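Local coordinates for protein KLLA0C04147p (Kluyveromyces lactis, PDB 5H2A) that probably binds and transfers sterols as a member of the oxysterol-binding protein family, this chain being its ankyrin-repeat domain, at residues N89-D94 and D122-D127. Numbering follows the deposited sequence.
Sequences NKQDQD and DCILND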
loop_
_atom_site.group_PDB
_atom_site.type_symbol
_atom_site.label_atom_id
_atom_site.label_comp_id
_atom_site.label_asym_id
_atom_site.label_seq_id
_atom_site.Cartn_x
_atom_site.Cartn_y
_atom_site.Cartn_z
ATOM N N ASN A 89 0.499 7.134 -5.981
ATOM C CA ASN A 89 -0.733 6.998 -5.214
ATOM C C ASN A 89 -1.209 8.310 -4.599
ATOM O O ASN A 89 -2.047 8.281 -3.692
ATOM C CB ASN A 89 -0.539 5.962 -4.105
ATOM C CG ASN A 89 -0.094 4.639 -4.636
ATOM O OD1 ASN A 89 -0.729 4.098 -5.542
ATOM N ND2 ASN A 89 1.006 4.098 -4.082
ATOM N N LYS A 90 -0.669 9.448 -5.041
ATOM C CA LYS A 90 -1.142 10.760 -4.584
ATOM C C LYS A 90 -2.652 10.921 -4.754
ATOM O O LYS A 90 -3.210 10.670 -5.825
ATOM C CB LYS A 90 -0.408 11.861 -5.368
ATOM C CG LYS A 90 -0.924 13.288 -5.121
ATOM C CD LYS A 90 -0.685 13.755 -3.690
ATOM C CE LYS A 90 -1.235 15.187 -3.498
ATOM N NZ LYS A 90 -1.078 15.652 -2.091
ATOM N N GLN A 91 -3.323 11.388 -3.705
ATOM C CA GLN A 91 -4.747 11.681 -3.785
ATOM C C GLN A 91 -4.972 13.175 -3.995
ATOM O O GLN A 91 -4.355 14.002 -3.311
ATOM C CB GLN A 91 -5.461 11.219 -2.516
ATOM C CG GLN A 91 -5.516 9.707 -2.352
ATOM C CD GLN A 91 -6.170 9.334 -1.043
ATOM O OE1 GLN A 91 -5.509 9.298 -0.012
ATOM N NE2 GLN A 91 -7.478 9.110 -1.070
ATOM N N ASP A 92 -5.863 13.513 -4.926
ATOM C CA ASP A 92 -6.190 14.901 -5.239
ATOM C C ASP A 92 -7.273 15.401 -4.277
ATOM O O ASP A 92 -7.537 14.780 -3.246
ATOM C CB ASP A 92 -6.596 15.028 -6.717
ATOM C CG ASP A 92 -7.935 14.332 -7.048
ATOM O OD1 ASP A 92 -8.712 13.966 -6.137
ATOM O OD2 ASP A 92 -8.227 14.176 -8.256
ATOM N N GLN A 93 -7.928 16.518 -4.602
ATOM C CA GLN A 93 -8.868 17.114 -3.655
ATOM C C GLN A 93 -10.161 16.326 -3.507
ATOM O O GLN A 93 -10.901 16.579 -2.555
ATOM C CB GLN A 93 -9.201 18.556 -4.061
ATOM C CG GLN A 93 -9.777 18.698 -5.461
ATOM C CD GLN A 93 -10.206 20.131 -5.764
ATOM O OE1 GLN A 93 -10.029 21.031 -4.938
ATOM N NE2 GLN A 93 -10.776 20.347 -6.945
ATOM N N ASP A 94 -10.451 15.392 -4.416
ATOM C CA ASP A 94 -11.588 14.482 -4.289
ATOM C C ASP A 94 -11.188 13.116 -3.734
ATOM O O ASP A 94 -12.025 12.204 -3.692
ATOM C CB ASP A 94 -12.273 14.308 -5.650
ATOM C CG ASP A 94 -12.655 15.650 -6.290
ATOM O OD1 ASP A 94 -13.400 16.421 -5.654
ATOM O OD2 ASP A 94 -12.209 15.932 -7.421
ATOM N N ASP A 122 -4.025 -0.059 -5.450
ATOM C CA ASP A 122 -5.370 -0.060 -6.000
ATOM C C ASP A 122 -6.450 -0.267 -4.938
ATOM O O ASP A 122 -7.604 -0.551 -5.309
ATOM C CB ASP A 122 -5.506 -1.123 -7.100
ATOM C CG ASP A 122 -5.321 -2.545 -6.579
ATOM O OD1 ASP A 122 -4.799 -2.738 -5.457
ATOM O OD2 ASP A 122 -5.702 -3.481 -7.307
ATOM N N CYS A 123 -6.114 -0.128 -3.650
ATOM C CA CYS A 123 -7.095 -0.234 -2.568
ATOM C C CYS A 123 -7.514 1.112 -1.995
ATOM O O CYS A 123 -8.413 1.165 -1.144
ATOM C CB CYS A 123 -6.535 -1.111 -1.445
ATOM S SG CYS A 123 -6.271 -2.809 -1.990
ATOM N N ILE A 124 -6.910 2.206 -2.451
ATOM C CA ILE A 124 -7.184 3.521 -1.874
ATOM C C ILE A 124 -8.615 3.956 -2.173
ATOM O O ILE A 124 -9.095 3.859 -3.313
ATOM C CB ILE A 124 -6.157 4.535 -2.401
ATOM C CG1 ILE A 124 -4.773 4.173 -1.842
ATOM C CG2 ILE A 124 -6.582 5.950 -2.059
ATOM C CD1 ILE A 124 -3.620 4.906 -2.487
ATOM N N LEU A 125 -9.312 4.440 -1.136
ATOM C CA LEU A 125 -10.670 4.954 -1.278
ATOM C C LEU A 125 -10.627 6.450 -1.564
ATOM O O LEU A 125 -9.900 7.189 -0.893
ATOM C CB LEU A 125 -11.476 4.710 0.004
ATOM C CG LEU A 125 -11.558 3.252 0.461
ATOM C CD1 LEU A 125 -12.445 3.128 1.707
ATOM C CD2 LEU A 125 -12.106 2.418 -0.667
ATOM N N ASN A 126 -11.414 6.900 -2.533
ATOM C CA ASN A 126 -11.558 8.342 -2.711
ATOM C C ASN A 126 -12.558 8.873 -1.676
ATOM O O ASN A 126 -13.005 8.151 -0.779
ATOM C CB ASN A 126 -11.941 8.676 -4.153
ATOM C CG ASN A 126 -13.302 8.115 -4.562
ATOM O OD1 ASN A 126 -14.102 7.656 -3.725
ATOM N ND2 ASN A 126 -13.576 8.158 -5.870
ATOM N N ASP A 127 -12.900 10.163 -1.773
ATOM C CA ASP A 127 -13.807 10.769 -0.798
ATOM C C ASP A 127 -15.227 10.226 -0.909
ATOM O O ASP A 127 -16.015 10.394 0.027
ATOM C CB ASP A 127 -13.826 12.294 -0.957
ATOM C CG ASP A 127 -12.487 12.938 -0.607
ATOM O OD1 ASP A 127 -11.592 12.227 -0.111
ATOM O OD2 ASP A 127 -12.328 14.162 -0.825
#
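I124 packs against N89 and Q91 where two loops of the ankyrin-repeat domain run side by side, one leading into helix 98-104 and the other following helix 108-115. The two strips point nearly the same way, 13° apart, consistent with corresponding loops of neighbouring ankyrin repeats. I124 meets the other loop with two separate methyl groups. Its CD1 lies 3.6 Å from CB of N89, the two side chains crossing at about a right angle, while the amide of N89 is engaged by the backbone of D119 and N121. CG2 of I124, anti to the backbone N, branches to the other side and lies 3.4 Å from NE2 of Q91, the side chains crossing obliquely.

L125 takes part chiefly through its carbonyl: NE2 of Q91 comes within 3.1 Å of L125 O, and the same nitrogen donates to the backbone O of G95. The Q91 chain, extended beyond CG, carries its amide over to CG2 of I124 and L125 O. With an alanine in place of this glutamine, the carbonyl of G95 would probably lose this donor and CG2 of I124 its amide neighbour.

At N126 the amide bridges the two loops, OD1 accepting from L130 N in its own loop and ND2 donating to N96 OD1, just beyond the other segment, while CB rests 3.6 Å from D94 O. In the 89-94 loop, D92 forms an Asx turn: OD1 accepts from the backbone N of D94 at 2.8 Å and also from that of N96. The carboxylate of D127 lies against the D94 carbonyl, its OD2 3.3 Å from Q93 O, two acceptors that do not bond. D94 O instead receives the backbone N of D127 at 2.9 Å. This bond is nearly straight, 164° at the hydrogen, with the donor tilted out of the carbonyl plane.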